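Local structure of short-chain dehydrogenase/reductase SDR (Burkholderia phymatum, 5IG2) at residues 190-195 with 258-263; 95-100 with 146-151; 14-19 with 40-45. The protein binds NAD and is probably an oxidoreductase of the short-chain dehydrogenase/reductase family, acting on CH-OH groups with the dinucleotide as acceptor. One frame throughout, in Å; residues are numbered along the deposited sequence.

Interaction 1: residues 190-195 with 258-263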
loop_
_atom_site.group_PDB
_atom_site.type_symbol
_atom_site.label_atom_id
_atom_site.label_comp_id
_atom_site.label_asym_id
_atom_site.label_seq_id
_atom_site.Cartn_x
_atom_site.Cartn_y
_atom_site.Cartn_z
ATOM N N GLY B 190 -56.710 14.101 -24.677
ATOM C CA GLY B 190 -56.271 15.404 -24.207
ATOM C C GLY B 190 -54.884 15.741 -24.712
ATOM O O GLY B 190 -54.326 14.987 -25.513
ATOM N N CYS B 191 -54.308 16.859 -24.270
ATOM C CA CYS B 191 -52.971 17.188 -24.742
ATOM C C CYS B 191 -52.258 18.088 -23.736
ATOM O O CYS B 191 -52.884 18.702 -22.868
ATOM C CB CYS B 191 -53.028 17.833 -26.130
ATOM S SG CYS B 191 -53.817 19.454 -26.188
ATOM N N SER B 192 -50.930 18.135 -23.856
ATOM C CA SER B 192 -50.091 18.964 -23.000
ATOM C C SER B 192 -48.982 19.596 -23.831
ATOM O O SER B 192 -48.620 19.114 -24.908
ATOM C CB SER B 192 -49.457 18.173 -21.848
ATOM O OG SER B 192 -50.435 17.590 -20.994
ATOM N N LEU B 193 -48.416 20.666 -23.286
ATOM C CA LEU B 193 -47.424 21.480 -23.970
ATOM C C LEU B 193 -46.196 21.575 -23.074
ATOM O O LEU B 193 -46.259 22.182 -22.000
ATOM C CB LEU B 193 -47.997 22.867 -24.281
ATOM C CG LEU B 193 -47.061 23.916 -24.906
ATOM C CD1 LEU B 193 -46.555 23.457 -26.277
ATOM C CD2 LEU B 193 -47.752 25.281 -24.984
ATOM N N LEU B 194 -45.076 21.008 -23.526
ATOM C CA LEU B 194 -43.843 20.954 -22.741
ATOM C C LEU B 194 -42.897 22.080 -23.161
ATOM O O LEU B 194 -42.498 22.154 -24.331
ATOM C CB LEU B 194 -43.173 19.591 -22.910
ATOM C CG LEU B 194 -41.814 19.392 -22.246
ATOM C CD1 LEU B 194 -41.936 19.535 -20.735
ATOM C CD2 LEU B 194 -41.262 18.027 -22.609
ATOM N N CYS B 195 -42.513 22.937 -22.202
ATOM C CA CYS B 195 -41.704 24.134 -22.471
ATOM C C CYS B 195 -40.480 24.209 -21.563
ATOM O O CYS B 195 -40.449 25.004 -20.607
ATOM C CB CYS B 195 -42.545 25.400 -22.304
ATOM S SG CYS B 195 -43.960 25.519 -23.440
ATOM N N PHE B 258 -52.024 21.040 -18.792
ATOM C CA PHE B 258 -51.633 21.447 -20.141
ATOM C C PHE B 258 -50.215 22.025 -20.193
ATOM O O PHE B 258 -49.363 21.532 -20.937
ATOM C CB PHE B 258 -52.639 22.458 -20.707
ATOM C CG PHE B 258 -52.284 22.930 -22.089
ATOM C CD1 PHE B 258 -52.569 22.141 -23.192
ATOM C CD2 PHE B 258 -51.627 24.136 -22.283
ATOM C CE1 PHE B 258 -52.221 22.561 -24.468
ATOM C CE2 PHE B 258 -51.272 24.556 -23.561
ATOM C CZ PHE B 258 -51.572 23.761 -24.650
ATOM N N TYR B 259 -49.952 23.101 -19.446
ATOM C CA TYR B 259 -48.651 23.764 -19.504
ATOM C C TYR B 259 -47.650 23.038 -18.623
ATOM O O TYR B 259 -47.853 22.927 -17.409
ATOM C CB TYR B 259 -48.753 25.220 -19.050
ATOM C CG TYR B 259 -49.477 26.116 -20.019
ATOM C CD1 TYR B 259 -48.870 26.513 -21.209
ATOM C CD2 TYR B 259 -50.771 26.556 -19.754
ATOM C CE1 TYR B 259 -49.531 27.334 -22.103
ATOM C CE2 TYR B 259 -51.448 27.375 -20.649
ATOM C CZ TYR B 259 -50.822 27.757 -21.821
ATOM O OH TYR B 259 -51.480 28.575 -22.702
ATOM N N ILE B 260 -46.553 22.587 -19.209
ATOM C CA ILE B 260 -45.486 21.959 -18.442
ATOM C C ILE B 260 -44.257 22.853 -18.553
ATOM O O ILE B 260 -43.530 22.803 -19.553
ATOM C CB ILE B 260 -45.194 20.539 -18.917
ATOM C CG1 ILE B 260 -46.523 19.804 -19.158
ATOM C CG2 ILE B 260 -44.327 19.844 -17.872
ATOM C CD1 ILE B 260 -46.386 18.474 -19.874
ATOM N N LEU B 261 -44.023 23.677 -17.533
ATOM C CA LEU B 261 -42.854 24.548 -17.456
ATOM C C LEU B 261 -41.913 23.915 -16.442
ATOM O O LEU B 261 -42.010 24.166 -15.243
ATOM C CB LEU B 261 -43.240 25.969 -17.056
ATOM C CG LEU B 261 -43.564 26.973 -18.161
ATOM C CD1 LEU B 261 -44.601 26.443 -19.132
ATOM C CD2 LEU B 261 -44.046 28.287 -17.546
ATOM N N THR B 262 -41.000 23.081 -16.933
ATOM C CA THR B 262 -40.065 22.392 -16.057
ATOM C C THR B 262 -39.071 23.336 -15.394
ATOM O O THR B 262 -38.493 22.978 -14.364
ATOM C CB THR B 262 -39.306 21.333 -16.847
ATOM O OG1 THR B 262 -38.630 21.970 -17.940
ATOM C CG2 THR B 262 -40.272 20.298 -17.396
ATOM N N HIS B 263 -38.835 24.516 -15.969
ATOM C CA HIS B 263 -37.881 25.494 -15.449
ATOM C C HIS B 263 -38.638 26.780 -15.125
ATOM O O HIS B 263 -38.590 27.755 -15.895
ATOM C CB HIS B 263 -36.770 25.768 -16.463
ATOM C CG HIS B 263 -35.927 24.578 -16.798
ATOM N ND1 HIS B 263 -36.380 23.541 -17.586
ATOM C CD2 HIS B 263 -34.642 24.279 -16.485
ATOM C CE1 HIS B 263 -35.416 22.648 -17.731
ATOM N NE2 HIS B 263 -34.350 23.073 -17.073
HETATM O O HOH W 1 -40.001 26.095 -18.078
#

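Interaction 2: residues 95-100 with 146-151. With NAD (nicotinamide-adenine-dinucleotide), chain F; ACT (acetate ion), chain G.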
loop_
_atom_site.group_PDB
_atom_site.type_symbol
_atom_site.label_atom_id
_atom_site.label_comp_id
_atom_site.label_asym_id
_atom_site.label_seq_id
_atom_site.Cartn_x
_atom_site.Cartn_y
_atom_site.Cartn_z
ATOM N N LEU B 95 -48.720 9.977 -27.185
ATOM C CA LEU B 95 -47.889 10.410 -28.300
ATOM C C LEU B 95 -47.044 11.585 -27.847
ATOM O O LEU B 95 -47.584 12.589 -27.372
ATOM C CB LEU B 95 -48.732 10.812 -29.515
ATOM C CG LEU B 95 -47.944 11.471 -30.659
ATOM C CD1 LEU B 95 -46.966 10.478 -31.294
ATOM C CD2 LEU B 95 -48.878 12.042 -31.718
ATOM N N PHE B 96 -45.728 11.463 -28.004
ATOM C CA PHE B 96 -44.790 12.554 -27.732
ATOM C C PHE B 96 -44.263 13.056 -29.075
ATOM O O PHE B 96 -43.395 12.416 -29.676
ATOM C CB PHE B 96 -43.628 12.090 -26.848
ATOM C CG PHE B 96 -44.013 11.735 -25.440
ATOM C CD1 PHE B 96 -44.451 10.466 -25.123
ATOM C CD2 PHE B 96 -43.884 12.663 -24.422
ATOM C CE1 PHE B 96 -44.785 10.135 -23.822
ATOM C CE2 PHE B 96 -44.218 12.337 -23.119
ATOM C CZ PHE B 96 -44.666 11.070 -22.817
ATOM N N ASN B 97 -44.777 14.196 -29.550
ATOM C CA ASN B 97 -44.235 14.836 -30.759
ATOM C C ASN B 97 -43.059 15.694 -30.306
ATOM O O ASN B 97 -43.199 16.885 -30.007
ATOM C CB ASN B 97 -45.287 15.669 -31.491
ATOM C CG ASN B 97 -46.429 14.830 -32.066
ATOM O OD1 ASN B 97 -46.211 13.885 -32.825
ATOM N ND2 ASN B 97 -47.657 15.191 -31.712
ATOM N N ASN B 98 -41.888 15.080 -30.259
ATOM C CA ASN B 98 -40.769 15.604 -29.495
ATOM C C ASN B 98 -39.510 15.865 -30.317
ATOM O O ASN B 98 -38.723 16.738 -29.941
ATOM C CB ASN B 98 -40.456 14.629 -28.341
ATOM C CG ASN B 98 -39.135 14.923 -27.652
ATOM O OD1 ASN B 98 -39.013 15.881 -26.875
ATOM N ND2 ASN B 98 -38.141 14.092 -27.926
ATOM N N ALA B 99 -39.296 15.148 -31.421
ATOM C CA ALA B 99 -38.150 15.429 -32.282
ATOM C C ALA B 99 -38.078 16.912 -32.609
ATOM O O ALA B 99 -39.100 17.576 -32.808
ATOM C CB ALA B 99 -38.231 14.620 -33.582
ATOM N N GLY B 100 -36.855 17.434 -32.653
ATOM C CA GLY B 100 -36.666 18.830 -32.993
ATOM C C GLY B 100 -35.228 19.097 -33.360
ATOM O O GLY B 100 -34.323 18.328 -33.013
ATOM N N ILE B 146 -51.734 13.558 -26.047
ATOM C CA ILE B 146 -50.682 13.994 -26.958
ATOM C C ILE B 146 -49.853 15.073 -26.271
ATOM O O ILE B 146 -50.403 16.079 -25.800
ATOM C CB ILE B 146 -51.279 14.534 -28.266
ATOM C CG1 ILE B 146 -52.061 13.426 -28.986
ATOM C CG2 ILE B 146 -50.172 15.194 -29.122
ATOM C CD1 ILE B 146 -52.920 13.932 -30.120
ATOM N N VAL B 147 -48.535 14.881 -26.231
ATOM C CA VAL B 147 -47.617 15.858 -25.659
ATOM C C VAL B 147 -46.716 16.378 -26.765
ATOM O O VAL B 147 -46.000 15.596 -27.411
ATOM C CB VAL B 147 -46.770 15.267 -24.531
ATOM C CG1 VAL B 147 -45.830 16.331 -24.028
ATOM C CG2 VAL B 147 -47.663 14.729 -23.413
ATOM N N ASN B 148 -46.733 17.693 -26.965
ATOM C CA ASN B 148 -45.871 18.359 -27.934
ATOM C C ASN B 148 -44.760 19.094 -27.200
ATOM O O ASN B 148 -45.030 19.882 -26.285
ATOM C CB ASN B 148 -46.672 19.344 -28.795
ATOM C CG ASN B 148 -47.707 18.649 -29.649
ATOM O OD1 ASN B 148 -47.577 17.457 -29.958
ATOM N ND2 ASN B 148 -48.743 19.386 -30.038
ATOM N N THR B 149 -43.513 18.845 -27.601
ATOM C CA THR B 149 -42.375 19.548 -27.014
ATOM C C THR B 149 -42.172 20.870 -27.740
ATOM O O THR B 149 -41.793 20.889 -28.916
ATOM C CB THR B 149 -41.096 18.724 -27.083
ATOM O OG1 THR B 149 -41.324 17.433 -26.512
ATOM C CG2 THR B 149 -39.987 19.455 -26.308
ATOM N N ALA B 150 -42.433 21.974 -27.049
ATOM C CA ALA B 150 -42.030 23.270 -27.581
ATOM C C ALA B 150 -40.704 23.640 -26.920
ATOM O O ALA B 150 -39.698 22.948 -27.119
ATOM C CB ALA B 150 -43.114 24.335 -27.344
ATOM N N SER B 151 -40.706 24.685 -26.094
ATOM C CA SER B 151 -39.502 25.221 -25.470
ATOM C C SER B 151 -39.895 26.504 -24.767
ATOM O O SER B 151 -40.946 27.065 -25.086
ATOM C CB SER B 151 -38.412 25.515 -26.508
ATOM O OG SER B 151 -37.350 26.255 -25.932
HETATM P PA NAD F . -31.610 15.698 -28.969
HETATM O O1A NAD F . -30.742 16.076 -30.104
HETATM O O2A NAD F . -30.858 15.002 -27.824
HETATM O O5B NAD F . -32.850 14.792 -29.390
HETATM C C5B NAD F . -33.672 15.143 -30.519
HETATM C C4B NAD F . -33.752 13.926 -31.398
HETATM O O4B NAD F . -34.598 14.214 -32.534
HETATM C C3B NAD F . -32.411 13.423 -31.961
HETATM O O3B NAD F . -32.186 12.058 -31.630
HETATM C C2B NAD F . -32.567 13.598 -33.481
HETATM O O2B NAD F . -31.923 12.565 -34.218
HETATM C C1B NAD F . -34.078 13.504 -33.636
HETATM N N9A NAD F . -34.593 14.091 -34.866
HETATM C C8A NAD F . -34.182 15.247 -35.476
HETATM N N7A NAD F . -34.746 15.469 -36.639
HETATM C C5A NAD F . -35.594 14.384 -36.804
HETATM C C6A NAD F . -36.469 14.015 -37.841
HETATM N N6A NAD F . -36.575 14.681 -38.994
HETATM N N1A NAD F . -37.203 12.893 -37.674
HETATM C C2A NAD F . -37.049 12.184 -36.549
HETATM N N3A NAD F . -36.234 12.417 -35.513
HETATM C C4A NAD F . -35.525 13.537 -35.708
HETATM O O3 NAD F . -32.329 16.993 -28.393
HETATM P PN NAD F . -33.495 17.180 -27.315
HETATM O O1N NAD F . -33.750 15.897 -26.612
HETATM O O2N NAD F . -33.147 18.379 -26.521
HETATM O O5D NAD F . -34.697 17.534 -28.297
HETATM C C5D NAD F . -36.051 17.121 -28.009
HETATM C C4D NAD F . -36.944 18.332 -28.115
HETATM O O4D NAD F . -36.723 19.220 -26.992
HETATM C C3D NAD F . -36.758 19.184 -29.377
HETATM O O3D NAD F . -38.031 19.538 -29.903
HETATM C C2D NAD F . -36.052 20.433 -28.845
HETATM O O2D NAD F . -36.324 21.558 -29.672
HETATM C C1D NAD F . -36.714 20.532 -27.479
HETATM N N1N NAD F . -36.023 21.433 -26.436
HETATM C C2N NAD F . -34.766 21.140 -26.057
HETATM C C3N NAD F . -34.138 21.907 -25.092
HETATM C C7N NAD F . -32.806 21.556 -24.504
HETATM O O7N NAD F . -32.157 22.431 -23.910
HETATM N N7N NAD F . -32.319 20.350 -24.742
HETATM C C4N NAD F . -34.836 22.967 -24.527
HETATM C C5N NAD F . -36.134 23.234 -24.925
HETATM C C6N NAD F . -36.715 22.455 -25.893
HETATM C C ACT G . -33.928 25.682 -26.259
HETATM O O ACT G . -33.873 26.590 -25.392
HETATM O OXT ACT G . -35.070 25.398 -26.691
HETATM C CH3 ACT G . -32.711 24.954 -26.752
#

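Interaction 3: residues 14-19 with 40-45. With NAD (nicotinamide-adenine-dinucleotide), chain F.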
loop_
_atom_site.group_PDB
_atom_site.type_symbol
_atom_site.label_atom_id
_atom_site.label_comp_id
_atom_site.label_asym_id
_atom_site.label_seq_id
_atom_site.Cartn_x
_atom_site.Cartn_y
_atom_site.Cartn_z
ATOM N N GLY B 14 -49.301 -0.964 -19.128
ATOM C CA GLY B 14 -49.955 -1.685 -20.200
ATOM C C GLY B 14 -50.401 -0.845 -21.381
ATOM O O GLY B 14 -50.895 -1.413 -22.367
ATOM N N LYS B 15 -50.255 0.482 -21.319
ATOM C CA LYS B 15 -50.624 1.383 -22.405
ATOM C C LYS B 15 -49.459 1.571 -23.383
ATOM O O LYS B 15 -48.310 1.226 -23.097
ATOM C CB LYS B 15 -51.063 2.733 -21.849
ATOM C CG LYS B 15 -52.140 2.643 -20.785
ATOM C CD LYS B 15 -53.406 2.042 -21.328
ATOM C CE LYS B 15 -54.496 2.055 -20.281
ATOM N NZ LYS B 15 -55.763 1.503 -20.853
ATOM N N VAL B 16 -49.766 2.140 -24.549
ATOM C CA VAL B 16 -48.806 2.258 -25.644
ATOM C C VAL B 16 -48.378 3.713 -25.805
ATOM O O VAL B 16 -49.219 4.600 -26.001
ATOM C CB VAL B 16 -49.390 1.719 -26.959
ATOM C CG1 VAL B 16 -48.390 1.888 -28.082
ATOM C CG2 VAL B 16 -49.771 0.254 -26.793
ATOM N N ALA B 17 -47.068 3.948 -25.757
ATOM C CA ALA B 17 -46.488 5.266 -25.996
ATOM C C ALA B 17 -45.711 5.262 -27.309
ATOM O O ALA B 17 -44.934 4.339 -27.575
ATOM C CB ALA B 17 -45.569 5.682 -24.847
ATOM N N VAL B 18 -45.944 6.282 -28.130
ATOM C CA VAL B 18 -45.164 6.553 -29.333
ATOM C C VAL B 18 -44.340 7.798 -29.054
ATOM O O VAL B 18 -44.896 8.842 -28.682
ATOM C CB VAL B 18 -46.068 6.763 -30.563
ATOM C CG1 VAL B 18 -45.241 7.183 -31.788
ATOM C CG2 VAL B 18 -46.882 5.510 -30.855
ATOM N N ILE B 19 -43.024 7.696 -29.234
ATOM C CA ILE B 19 -42.111 8.785 -28.905
ATOM C C ILE B 19 -41.234 9.070 -30.112
ATOM O O ILE B 19 -40.528 8.174 -30.593
ATOM C CB ILE B 19 -41.234 8.458 -27.689
ATOM C CG1 ILE B 19 -42.096 8.143 -26.467
ATOM C CG2 ILE B 19 -40.270 9.607 -27.411
ATOM C CD1 ILE B 19 -41.366 7.286 -25.440
ATOM N N LYS B 40 -45.844 -0.084 -23.200
ATOM C CA LYS B 40 -45.279 -0.602 -24.441
ATOM C C LYS B 40 -44.804 0.570 -25.286
ATOM O O LYS B 40 -45.469 1.603 -25.349
ATOM C CB LYS B 40 -46.324 -1.421 -25.195
ATOM C CG LYS B 40 -46.869 -2.589 -24.375
ATOM C CD LYS B 40 -48.122 -3.180 -24.984
ATOM C CE LYS B 40 -48.663 -4.295 -24.112
ATOM N NZ LYS B 40 -49.746 -5.049 -24.790
ATOM N N LEU B 41 -43.633 0.429 -25.911
ATOM C CA LEU B 41 -42.941 1.573 -26.503
ATOM C C LEU B 41 -42.793 1.415 -28.007
ATOM O O LEU B 41 -42.335 0.370 -28.484
ATOM C CB LEU B 41 -41.551 1.775 -25.887
ATOM C CG LEU B 41 -41.526 1.981 -24.374
ATOM C CD1 LEU B 41 -40.091 2.050 -23.885
ATOM C CD2 LEU B 41 -42.309 3.240 -23.983
ATOM N N VAL B 42 -43.167 2.467 -28.741
ATOM C CA VAL B 42 -42.882 2.607 -30.168
ATOM C C VAL B 42 -41.972 3.821 -30.312
ATOM O O VAL B 42 -42.419 4.962 -30.142
ATOM C CB VAL B 42 -44.165 2.760 -30.998
ATOM C CG1 VAL B 42 -43.841 2.893 -32.483
ATOM C CG2 VAL B 42 -45.097 1.571 -30.748
ATOM N N LEU B 43 -40.693 3.588 -30.597
ATOM C CA LEU B 43 -39.683 4.641 -30.570
ATOM C C LEU B 43 -39.249 4.987 -31.988
ATOM O O LEU B 43 -38.964 4.095 -32.791
ATOM C CB LEU B 43 -38.482 4.210 -29.729
ATOM C CG LEU B 43 -38.811 3.750 -28.299
ATOM C CD1 LEU B 43 -37.544 3.488 -27.499
ATOM C CD2 LEU B 43 -39.691 4.768 -27.586
ATOM N N ALA B 44 -39.195 6.285 -32.289
ATOM C CA ALA B 44 -38.949 6.769 -33.641
ATOM C C ALA B 44 -37.851 7.823 -33.645
ATOM O O ALA B 44 -37.795 8.682 -32.760
ATOM C CB ALA B 44 -40.224 7.355 -34.259
ATOM N N ASP B 45 -36.998 7.770 -34.662
ATOM C CA ASP B 45 -35.901 8.715 -34.806
ATOM C C ASP B 45 -35.318 8.532 -36.200
ATOM O O ASP B 45 -35.471 7.475 -36.807
ATOM C CB ASP B 45 -34.826 8.495 -33.726
ATOM C CG ASP B 45 -34.064 9.779 -33.375
ATOM O OD1 ASP B 45 -33.399 10.348 -34.273
ATOM O OD2 ASP B 45 -34.118 10.208 -32.193
HETATM P PA NAD F . -31.610 15.698 -28.969
HETATM O O1A NAD F . -30.742 16.076 -30.104
HETATM O O2A NAD F . -30.858 15.002 -27.824
HETATM O O5B NAD F . -32.850 14.792 -29.390
HETATM C C5B NAD F . -33.672 15.143 -30.519
HETATM C C4B NAD F . -33.752 13.926 -31.398
HETATM O O4B NAD F . -34.598 14.214 -32.534
HETATM C C3B NAD F . -32.411 13.423 -31.961
HETATM O O3B NAD F . -32.186 12.058 -31.630
HETATM C C2B NAD F . -32.567 13.598 -33.481
HETATM O O2B NAD F . -31.923 12.565 -34.218
HETATM C C1B NAD F . -34.078 13.504 -33.636
HETATM N N9A NAD F . -34.593 14.091 -34.866
HETATM C C8A NAD F . -34.182 15.247 -35.476
HETATM N N7A NAD F . -34.746 15.469 -36.639
HETATM C C5A NAD F . -35.594 14.384 -36.804
HETATM C C6A NAD F . -36.469 14.015 -37.841
HETATM N N6A NAD F . -36.575 14.681 -38.994
HETATM N N1A NAD F . -37.203 12.893 -37.674
HETATM C C2A NAD F . -37.049 12.184 -36.549
HETATM N N3A NAD F . -36.234 12.417 -35.513
HETATM C C4A NAD F . -35.525 13.537 -35.708
HETATM O O3 NAD F . -32.329 16.993 -28.393
HETATM P PN NAD F . -33.495 17.180 -27.315
HETATM O O1N NAD F . -33.750 15.897 -26.612
HETATM O O2N NAD F . -33.147 18.379 -26.521
HETATM O O5D NAD F . -34.697 17.534 -28.297
HETATM C C5D NAD F . -36.051 17.121 -28.009
HETATM C C4D NAD F . -36.944 18.332 -28.115
HETATM O O4D NAD F . -36.723 19.220 -26.992
HETATM C C3D NAD F . -36.758 19.184 -29.377
HETATM O O3D NAD F . -38.031 19.538 -29.903
HETATM C C2D NAD F . -36.052 20.433 -28.845
HETATM O O2D NAD F . -36.324 21.558 -29.672
HETATM C C1D NAD F . -36.714 20.532 -27.479
HETATM N N1N NAD F . -36.023 21.433 -26.436
HETATM C C2N NAD F . -34.766 21.140 -26.057
HETATM C C3N NAD F . -34.138 21.907 -25.092
HETATM C C7N NAD F . -32.806 21.556 -24.504
HETATM O O7N NAD F . -32.157 22.431 -23.910
HETATM N N7N NAD F . -32.319 20.350 -24.742
HETATM C C4N NAD F . -34.836 22.967 -24.527
HETATM C C5N NAD F . -36.134 23.234 -24.925
HETATM C C6N NAD F . -36.715 22.455 -25.893
#

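Interaction 1: residues 190-195 with 258-263
Leu193 and Phe258 meet at the edge of the Rossmann-type sheet of the short-chain dehydrogenases, where strand 259-260 is added in parallel to strand 189-194. Three backbone bonds zip the pair: Leu193 N gives its hydrogen to Phe258 O, Leu193 O takes that of Ile260 N, and Cys195 N donates to Ile260 O. The side chain of Phe258 leaves with CG anti to its backbone N (chi1 179°), which brings the ring alongside residues 191-193. Its CD1 is 3.5 Å from Cys191 O near the ring plane; CE1 lies 3.9 Å from Cys191 SG, a sulfur-aromatic contact at the edge; CZ is 3.7 Å from Leu193 CB, which sits over one face in a CH-pi contact; CE2 touches Leu193 CD2, and CD2 lies over the Tyr259 ring, 3.4 Å above its plane. The same Leu193 methyl also touches Tyr259 CE1. Leu194 CD1 sits over the neighbouring methyls Ile260 CG2 and Thr262 CG2, beneath helix 242-254. A second subunit packs on the outer side, where OD1 of its Asn282 is hydrogen-bonded to Phe258 N. Past the strand ends a water donates to Cys195 O at 2.8 Å and accepts from His263 N at 2.9 Å.

Interaction 2: residues 95-100 with 146-151
Thr149 and Asn98 meet beside the cofactor: Thr149 OG1 donates to Asn98 OD1 at 2.8 Å, in the carbonyl plane and on a lone pair of the amide oxygen. Asn98 can offer that oxygen because its CG stands anti to the backbone N (chi1 168°), swinging the amide across to the neighbouring strand. NAD O3D donates to Asn98 O at 2.9 Å, while Thr149 CG2 touches O4D of that ribose at 3.3 Å. Ser151 OG donates to an acetate ion and also lies against the nicotinamide at C5N. Ala99 CB meets the adenine near N3A.

These residues lie at and just beyond the C-terminal ends of parallel strands 94-97 and 144-149, the middle strand of the seven-stranded Rossmann sheet and its neighbour, where the dinucleotide lies along the sheet's C-terminal edge. Between the strands Val147 N donates to Leu95 O, Asn97 N to Val147 O and Thr149 N to Asn97 O. Asn97 and Asn148 run side by side with amide planes 38° apart; Asn97 ND2 donates to Asn148 OD1 at 2.9 Å, with the acceptor in the amide plane of Asn97. Asn148 ND2 is held by Thr175 of helix 162-185. On the other face Phe96 runs alongside Val147, CD2 to CB 3.9 Å, and its ring stacks with Phe30. Thr20 OG1 is hydrogen-bonded to Asn98 N and Ala99 N, and Lys168 NZ to Thr149 O.

Interaction 3: residues 14-19 with 40-45
The first beta-alpha-beta unit of the Rossmann fold, strand 16-20, helix 25-36 and strand 40-45, brings Ala17 and Ile19 alongside Leu41 and Leu43. The two strands run parallel, 15° apart, and five backbone bonds join them, from Lys40 N to Lys15 O at one end to Ala44 N to Ile19 O at the other. On the face shared by Ile19 and Leu43, Ile19 CD1 and Leu43 CD2 touch at 3.7 Å, their side chains lying abreast under helices 25-36 and 48-60; Leu41 CD2 closes on Ala17 CB at 4.2 Å. On the opposite face Val18 CG2 packs on Val42 CB at 3.9 Å, beneath Leu81 of helix 75-89. The extended chain of Lys40 runs past Gly14, its CE 4.0 Å from Gly14 O.

Beyond the last rung, Asp45 has CG roughly anti to its backbone N (chi1 -151°), directing the carboxylate to the adenosine ribose. NAD O2B donates to OD1 and NAD O3B to OD2 of Asp45, each at 2.7 Å, while Gly23 N also bonds to OD2 and Asp47 N to OD1. Both ribose hydroxyls are gripped by one carboxylate, whose negative charge would be expected to disfavour the 2'-phosphate of NADP, consistent with the NAD bound here.

From the N terminus, interaction 3 closes first, bringing strand 40-45 beside strand 16-20 after the intervening helix 25-36. Interaction 2 follows, closing the excursion through helix 112-140 between strands 94-97 and 144-149, and interaction 1 comes last, spanning 62 residues that include helices 222-236 and 242-254. The three are in series, neither nested nor crossed, yet all lie in one parallel sheet. Strands 16-20 and 94-97 are neighbours, as are 144-149 and 189-194, so interaction 2 touches both others, while interactions 1 and 3 stay about 10 Å apart at their nearest atoms. Interactions 2 and 3 both reach NAD, at different parts of the dinucleotide.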